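Local coordinates for putative alpha-N-acetylgalactosaminidase (Bacillus halodurans C-125, PDB 3CC1), which probably cleaves terminal alpha-linked N-acetylgalactosamine residues from glycoconjugates, as a member of the alpha-galactosidase family, at residues M2-M14 and I337-F349. Sequence-based numbering, arbitrary orientation. Where two conformers were deposited one is given.
Sequences MEVNRLSALTPPM and ILSINQKSVLNRF
Gln342 grips Thr11 and Pro12 where the segment before strand 14-17 of the TIM-barrel domain packs on helix 335-343 and on the start of strand 345-353, which belongs to the C-terminal beta sandwich. The tight part is its amide, held by three bonds. The chain is bent at chi2 (-69°), bringing the amide across the lead-in: OE1 takes the Thr11 OG1 hydroxyl at 2.6 Å, from above the carbonyl plane, while NE2 donates to Pro12 O at 2.9 Å (162°) and, within its own helix, to Asn341 OD1. Both NE2 acceptors lie in the amide plane, so the amide's rotation is fixed. The selenium of selenomethionine Met14 packs 3.5 Å from Gln342 CD. Replacing Gln342 by an alanine removes the amide and would probably leave the Thr11 hydroxyl and Pro12 carbonyl without these mates and open a gap beside the selenium. Further along, Asn5 ND2 donates to Gln342 O at 2.9 Å, and Glu3 O accepts the N-H of Leu346 at 2.8 Å; the Glu3 carboxylate instead pairs with Arg348 of the second subunit. The solvent side is looser: exposed Lys343 brings NZ within 3.4 Å of Arg6 NH2, two donors of like charge without a bond. A water bridges the segments, donating to Asn5 OD1 at 2.7 Å and to Lys343 O at 2.8 Å.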
HETATM    1  N   MSE A   2      21.230   8.635  -5.509  0.50 25.01           N
HETATM    2  CA  MSE A   2      22.690   8.648  -5.329  0.50 24.17           C
HETATM    3  C   MSE A   2      23.329   8.044  -6.555  0.50 24.06           C
HETATM    4  O   MSE A   2      23.193   6.843  -6.819  0.50 24.17           O
HETATM    5  CB  MSE A   2      23.103   7.848  -4.084  0.50 24.60           C
HETATM    6  CG  MSE A   2      24.637   7.563  -3.944  0.50 23.79           C
HETATM    7 SE   MSE A   2      25.754   9.156  -3.922  0.37 22.27          SE
HETATM    8  CE  MSE A   2      25.016  10.045  -2.362  0.50 18.60           C
ATOM      9  N   GLU A   3      24.020   8.879  -7.318  1.00 23.31           N
ATOM     10  CA  GLU A   3      24.504   8.456  -8.647  1.00 23.98           C
ATOM     11  C   GLU A   3      26.008   8.551  -8.883  1.00 24.40           C
ATOM     12  O   GLU A   3      26.457   8.543 -10.033  1.00 25.01           O
ATOM     13  CB  GLU A   3      23.810   9.304  -9.726  1.00 24.22           C
ATOM     14  CG  GLU A   3      22.293   9.093  -9.874  1.00 23.88           C
ATOM     15  CD  GLU A   3      21.722   9.840 -11.073  1.00 25.52           C
ATOM     16  OE1 GLU A   3      22.500  10.451 -11.855  1.00 26.39           O
ATOM     17  OE2 GLU A   3      20.484   9.821 -11.258  1.00 25.76           O
ATOM     18  N   VAL A   4      26.778   8.640  -7.806  1.00 24.54           N
ATOM     19  CA  VAL A   4      28.232   8.681  -7.877  1.00 24.74           C
ATOM     20  C   VAL A   4      28.849   7.497  -7.147  1.00 25.76           C
ATOM     21  O   VAL A   4      28.270   6.943  -6.233  1.00 26.80           O
ATOM     22  CB  VAL A   4      28.805  10.040  -7.375  1.00 24.73           C
ATOM     23  CG1 VAL A   4      28.300  11.174  -8.284  1.00 23.55           C
ATOM     24  CG2 VAL A   4      28.490  10.299  -5.846  1.00 22.62           C
ATOM     25  N   ASN A   5      30.047   7.111  -7.562  1.00 26.78           N
ATOM     26  CA  ASN A   5      30.744   5.984  -6.941  1.00 27.24           C
ATOM     27  C   ASN A   5      31.759   6.480  -5.897  1.00 28.76           C
ATOM     28  O   ASN A   5      32.351   5.695  -5.165  1.00 28.94           O
ATOM     29  CB  ASN A   5      31.464   5.157  -7.994  1.00 26.93           C
ATOM     30  CG  ASN A   5      32.640   5.899  -8.600  1.00 28.47           C
ATOM     31  OD1 ASN A   5      32.453   6.929  -9.244  1.00 26.28           O
ATOM     32  ND2 ASN A   5      33.852   5.394  -8.383  1.00 25.08           N
ATOM     33  N   ARG A   6      31.979   7.789  -5.874  1.00 30.09           N
ATOM     34  CA  ARG A   6      32.888   8.402  -4.916  1.00 31.19           C
ATOM     35  C   ARG A   6      32.247   9.531  -4.168  1.00 30.81           C
ATOM     36  O   ARG A   6      31.611  10.434  -4.727  1.00 30.34           O
ATOM     37  CB  ARG A   6      34.159   8.905  -5.596  1.00 32.55           C
ATOM     38  CG  ARG A   6      35.282   7.898  -5.532  1.00 36.53           C
ATOM     39  CD  ARG A   6      36.592   8.379  -6.158  1.00 41.49           C
ATOM     40  NE  ARG A   6      37.274   7.230  -6.777  1.00 43.97           N
ATOM     41  CZ  ARG A   6      38.033   6.329  -6.135  1.00 44.60           C
ATOM     42  NH1 ARG A   6      38.297   6.425  -4.829  1.00 42.76           N
ATOM     43  NH2 ARG A   6      38.551   5.318  -6.828  1.00 45.19           N
ATOM     44  N   LEU A   7      32.460   9.478  -2.872  1.00 31.27           N
ATOM     45  CA  LEU A   7      32.039  10.527  -1.959  1.00 31.39           C
ATOM     46  C   LEU A   7      33.247  10.867  -1.109  1.00 32.58           C
ATOM     47  O   LEU A   7      33.896   9.992  -0.538  1.00 32.40           O
ATOM     48  CB  LEU A   7      30.845  10.079  -1.101  1.00 30.87           C
ATOM     49  CG  LEU A   7      29.514   9.826  -1.811  1.00 28.95           C
ATOM     50  CD1 LEU A   7      28.492   9.224  -0.857  1.00 25.72           C
ATOM     51  CD2 LEU A   7      29.010  11.098  -2.441  1.00 27.56           C
ATOM     52  N   SER A   8      33.566  12.147  -1.060  1.00 34.04           N
ATOM     53  CA  SER A   8      34.803  12.605  -0.422  1.00 35.15           C
ATOM     54  C   SER A   8      35.966  11.698  -0.791  1.00 35.29           C
ATOM     55  O   SER A   8      36.757  11.321   0.038  1.00 34.51           O
ATOM     56  CB  SER A   8      34.625  12.677   1.089  1.00 35.88           C
ATOM     57  OG  SER A   8      33.415  13.380   1.415  1.00 37.24           O
ATOM     58  N   ALA A   9      36.052  11.350  -2.064  1.00 35.01           N
ATOM     59  CA  ALA A   9      37.222  10.628  -2.572  1.00 35.00           C
ATOM     60  C   ALA A   9      37.214   9.124  -2.272  1.00 33.96           C
ATOM     61  O   ALA A   9      38.100   8.412  -2.717  1.00 34.85           O
ATOM     62  CB  ALA A   9      38.506  11.253  -2.034  1.00 35.50           C
ATOM     63  N   LEU A  10      36.212   8.629  -1.556  1.00 33.02           N
ATOM     64  CA  LEU A  10      36.157   7.190  -1.240  1.00 31.39           C
ATOM     65  C   LEU A  10      34.978   6.526  -1.907  1.00 30.34           C
ATOM     66  O   LEU A  10      34.002   7.179  -2.225  1.00 30.18           O
ATOM     67  CB  LEU A  10      36.086   6.955   0.259  1.00 31.72           C
ATOM     68  CG  LEU A  10      37.274   7.589   1.028  1.00 33.24           C
ATOM     69  CD1 LEU A  10      37.086   7.485   2.516  1.00 27.93           C
ATOM     70  CD2 LEU A  10      38.672   7.035   0.585  1.00 32.97           C
ATOM     71  N   THR A  11      35.113   5.222  -2.109  1.00 28.20           N
ATOM     72  CA  THR A  11      34.096   4.397  -2.683  1.00 27.16           C
ATOM     73  C   THR A  11      33.378   3.637  -1.569  1.00 26.27           C
ATOM     74  O   THR A  11      33.742   3.747  -0.398  1.00 25.42           O
ATOM     75  CB  THR A  11      34.716   3.423  -3.689  1.00 27.24           C
ATOM     76  OG1 THR A  11      35.592   2.539  -2.988  1.00 27.52           O
ATOM     77  CG2 THR A  11      35.474   4.192  -4.799  1.00 26.98           C
ATOM     78  N   PRO A  12      32.299   2.938  -1.906  1.00 26.13           N
ATOM     79  CA  PRO A  12      31.546   2.289  -0.797  1.00 26.17           C
ATOM     80  C   PRO A  12      32.429   1.291  -0.059  1.00 26.26           C
ATOM     81  O   PRO A  12      33.175   0.551  -0.691  1.00 27.13           O
ATOM     82  CB  PRO A  12      30.400   1.585  -1.508  1.00 25.91           C
ATOM     83  CG  PRO A  12      30.195   2.379  -2.802  1.00 26.43           C
ATOM     84  CD  PRO A  12      31.531   2.994  -3.166  1.00 25.94           C
ATOM     85  N   PRO A  13      32.384   1.295   1.282  1.00 26.95           N
ATOM     86  CA  PRO A  13      33.181   0.326   2.045  1.00 25.86           C
ATOM     87  C   PRO A  13      32.868  -1.120   1.682  1.00 25.31           C
ATOM     88  O   PRO A  13      31.711  -1.498   1.491  1.00 24.60           O
ATOM     89  CB  PRO A  13      32.778   0.621   3.509  1.00 26.87           C
ATOM     90  CG  PRO A  13      32.356   2.054   3.501  1.00 26.36           C
ATOM     91  CD  PRO A  13      31.681   2.253   2.166  1.00 26.76           C
HETATM   92  N   MSE A  14      33.936  -1.890   1.571  1.00 24.43           N
HETATM   93  CA  MSE A  14      33.896  -3.327   1.413  1.00 23.99           C
HETATM   94  C   MSE A  14      34.682  -3.984   2.542  1.00 23.72           C
HETATM   95  O   MSE A  14      35.851  -3.632   2.817  1.00 22.38           O
HETATM   96  CB  MSE A  14      34.521  -3.728   0.062  1.00 23.95           C
HETATM   97  CG  MSE A  14      33.742  -3.236  -1.169  1.00 23.93           C
HETATM   98 SE   MSE A  14      34.638  -3.648  -2.801  0.75 20.98          SE
HETATM   99  CE  MSE A  14      34.855  -5.580  -2.588  1.00 22.14           C
ATOM    100  N   ILE A 337      31.066  -7.462 -11.181  1.00 22.72           N
ATOM    101  CA  ILE A 337      30.057  -7.050 -10.185  1.00 23.33           C
ATOM    102  C   ILE A 337      30.600  -5.986  -9.226  1.00 23.16           C
ATOM    103  O   ILE A 337      29.937  -5.019  -8.900  1.00 23.91           O
ATOM    104  CB  ILE A 337      29.543  -8.298  -9.366  1.00 22.96           C
ATOM    105  CG1 ILE A 337      28.794  -9.271 -10.297  1.00 25.66           C
ATOM    106  CG2 ILE A 337      28.728  -7.904  -8.150  1.00 22.99           C
ATOM    107  CD1 ILE A 337      27.539  -8.693 -11.075  1.00 26.02           C
ATOM    108  N   LEU A 338      31.802  -6.211  -8.725  1.00 23.61           N
ATOM    109  CA  LEU A 338      32.409  -5.302  -7.777  1.00 23.28           C
ATOM    110  C   LEU A 338      32.657  -3.968  -8.430  1.00 24.13           C
ATOM    111  O   LEU A 338      32.540  -2.913  -7.824  1.00 23.88           O
ATOM    112  CB  LEU A 338      33.723  -5.871  -7.247  1.00 23.53           C
ATOM    113  CG  LEU A 338      33.632  -7.166  -6.409  1.00 22.08           C
ATOM    114  CD1 LEU A 338      35.061  -7.632  -5.992  1.00 20.69           C
ATOM    115  CD2 LEU A 338      32.651  -6.979  -5.234  1.00 20.49           C
ATOM    116  N   SER A 339      33.004  -4.013  -9.704  1.00 24.33           N
ATOM    117  CA  SER A 339      33.220  -2.783 -10.418  1.00 25.06           C
ATOM    118  C   SER A 339      31.930  -1.929 -10.582  1.00 23.60           C
ATOM    119  O   SER A 339      31.968  -0.687 -10.578  1.00 23.97           O
ATOM    120  CB  SER A 339      33.869  -3.112 -11.745  1.00 26.07           C
ATOM    121  OG  SER A 339      33.812  -1.963 -12.537  1.00 31.84           O
ATOM    122  N   ILE A 340      30.784  -2.584 -10.668  1.00 22.86           N
ATOM    123  CA  ILE A 340      29.500  -1.851 -10.668  1.00 22.60           C
ATOM    124  C   ILE A 340      29.367  -1.090  -9.341  1.00 22.66           C
ATOM    125  O   ILE A 340      29.119   0.124  -9.325  1.00 21.61           O
ATOM    126  CB  ILE A 340      28.272  -2.779 -10.934  1.00 22.06           C
ATOM    127  CG1 ILE A 340      28.408  -3.401 -12.316  1.00 22.84           C
ATOM    128  CG2 ILE A 340      26.964  -2.016 -10.812  1.00 20.94           C
ATOM    129  CD1 ILE A 340      27.551  -4.596 -12.591  1.00 21.77           C
ATOM    130  N   ASN A 341      29.548  -1.814  -8.234  1.00 22.76           N
ATOM    131  CA  ASN A 341      29.405  -1.223  -6.879  1.00 23.01           C
ATOM    132  C   ASN A 341      30.436  -0.115  -6.617  1.00 22.61           C
ATOM    133  O   ASN A 341      30.157   0.927  -5.981  1.00 22.88           O
ATOM    134  CB  ASN A 341      29.569  -2.314  -5.827  1.00 22.84           C
ATOM    135  CG  ASN A 341      29.465  -1.778  -4.397  1.00 23.87           C
ATOM    136  OD1 ASN A 341      30.475  -1.498  -3.750  1.00 23.34           O
ATOM    137  ND2 ASN A 341      28.246  -1.636  -3.910  1.00 20.43           N
ATOM    138  N   GLN A 342      31.638  -0.320  -7.143  1.00 22.61           N
ATOM    139  CA  GLN A 342      32.773   0.549  -6.793  1.00 22.59           C
ATOM    140  C   GLN A 342      33.056   1.692  -7.794  1.00 23.68           C
ATOM    141  O   GLN A 342      33.713   2.690  -7.440  1.00 22.51           O
ATOM    142  CB  GLN A 342      34.063  -0.277  -6.645  1.00 22.54           C
ATOM    143  CG  GLN A 342      34.102  -1.226  -5.439  1.00 24.28           C
ATOM    144  CD  GLN A 342      34.184  -0.467  -4.127  1.00 23.71           C
ATOM    145  OE1 GLN A 342      35.214   0.093  -3.811  1.00 21.12           O
ATOM    146  NE2 GLN A 342      33.080  -0.412  -3.395  1.00 22.84           N
ATOM    147  N   LYS A 343      32.591   1.516  -9.035  1.00 23.67           N
ATOM    148  CA  LYS A 343      32.978   2.423 -10.125  1.00 24.70           C
ATOM    149  C   LYS A 343      31.852   3.026 -10.965  1.00 23.84           C
ATOM    150  O   LYS A 343      32.064   4.016 -11.657  1.00 24.23           O
ATOM    151  CB  LYS A 343      33.965   1.705 -11.058  1.00 25.20           C
ATOM    152  CG  LYS A 343      35.299   1.335 -10.402  1.00 29.00           C
ATOM    153  CD  LYS A 343      36.153   2.577 -10.108  1.00 34.28           C
ATOM    154  CE  LYS A 343      37.421   2.270  -9.275  1.00 37.87           C
ATOM    155  NZ  LYS A 343      37.188   2.356  -7.800  1.00 37.26           N
ATOM    156  N   SER A 344      30.664   2.434 -10.937  1.00 23.84           N
ATOM    157  CA  SER A 344      29.595   2.906 -11.833  1.00 23.37           C
ATOM    158  C   SER A 344      28.983   4.238 -11.364  1.00 22.95           C
ATOM    159  O   SER A 344      29.092   4.631 -10.206  1.00 22.34           O
ATOM    160  CB  SER A 344      28.528   1.821 -12.030  1.00 23.69           C
ATOM    161  OG  SER A 344      27.735   1.666 -10.888  1.00 22.19           O
ATOM    162  N   VAL A 345      28.359   4.926 -12.314  1.00 21.35           N
ATOM    163  CA  VAL A 345      27.700   6.196 -12.072  1.00 20.70           C
ATOM    164  C   VAL A 345      26.288   6.215 -12.661  1.00 20.88           C
ATOM    165  O   VAL A 345      25.888   5.285 -13.340  1.00 21.40           O
ATOM    166  CB  VAL A 345      28.541   7.370 -12.655  1.00 21.07           C
ATOM    167  CG1 VAL A 345      29.881   7.459 -11.934  1.00 20.15           C
ATOM    168  CG2 VAL A 345      28.711   7.203 -14.222  1.00 19.29           C
ATOM    169  N   LEU A 346      25.527   7.246 -12.360  1.00 21.85           N
ATOM    170  CA  LEU A 346      24.172   7.403 -12.915  1.00 22.84           C
ATOM    171  C   LEU A 346      23.221   6.288 -12.450  1.00 23.14           C
ATOM    172  O   LEU A 346      22.214   5.976 -13.074  1.00 22.18           O
ATOM    173  CB  LEU A 346      24.262   7.458 -14.437  1.00 23.11           C
ATOM    174  CG  LEU A 346      24.940   8.704 -15.009  1.00 25.40           C
ATOM    175  CD1 LEU A 346      25.043   8.555 -16.533  1.00 27.44           C
ATOM    176  CD2 LEU A 346      24.264  10.020 -14.592  1.00 24.19           C
ATOM    177  N   ASN A 347      23.567   5.710 -11.324  1.00 22.95           N
ATOM    178  CA  ASN A 347      22.811   4.608 -10.697  1.00 22.97           C
ATOM    179  C   ASN A 347      21.380   4.998 -10.438  1.00 23.94           C
ATOM    180  O   ASN A 347      21.109   5.997  -9.784  1.00 24.69           O
ATOM    181  CB  ASN A 347      23.491   4.180  -9.406  1.00 22.84           C
ATOM    182  CG  ASN A 347      24.942   3.866  -9.629  1.00 22.20           C
ATOM    183  OD1 ASN A 347      25.734   4.773  -9.835  1.00 23.98           O
ATOM    184  ND2 ASN A 347      25.285   2.566  -9.669  1.00 19.23           N
ATOM    185  N   ARG A 348      20.459   4.231 -11.001  1.00 23.77           N
ATOM    186  CA  ARG A 348      19.068   4.677 -11.080  1.00 24.08           C
ATOM    187  C   ARG A 348      18.059   3.554 -11.224  1.00 23.99           C
ATOM    188  O   ARG A 348      18.303   2.506 -11.840  1.00 23.47           O
ATOM    189  CB  ARG A 348      18.888   5.671 -12.233  1.00 23.73           C
ATOM    190  CG  ARG A 348      19.080   5.082 -13.633  1.00 24.95           C
ATOM    191  CD  ARG A 348      19.303   6.213 -14.625  1.00 26.19           C
ATOM    192  NE  ARG A 348      19.543   5.762 -15.990  1.00 25.37           N
ATOM    193  CZ  ARG A 348      20.691   5.307 -16.435  1.00 28.53           C
ATOM    194  NH1 ARG A 348      21.728   5.171 -15.639  1.00 29.60           N
ATOM    195  NH2 ARG A 348      20.799   4.955 -17.693  1.00 31.84           N
ATOM    196  N   PHE A 349      16.920   3.800 -10.597  1.00 24.34           N
ATOM    197  CA  PHE A 349      15.747   2.940 -10.678  1.00 24.04           C
ATOM    198  C   PHE A 349      15.085   3.156 -12.060  1.00 23.81           C
ATOM    199  O   PHE A 349      14.879   4.281 -12.450  1.00 24.03           O
ATOM    200  CB  PHE A 349      14.812   3.290  -9.514  1.00 24.23           C
ATOM    201  CG  PHE A 349      13.446   2.645  -9.588  1.00 25.44           C
ATOM    202  CD1 PHE A 349      13.297   1.295  -9.524  1.00 25.34           C
ATOM    203  CD2 PHE A 349      12.323   3.411  -9.718  1.00 27.59           C
ATOM    204  CE1 PHE A 349      12.048   0.718  -9.598  1.00 27.32           C
ATOM    205  CE2 PHE A 349      11.079   2.824  -9.787  1.00 32.12           C
ATOM    206  CZ  PHE A 349      10.959   1.465  -9.742  1.00 26.87           C
TER
HETATM  207  O   HOH W   1      33.500   6.374 -11.717  1.00 38.69           O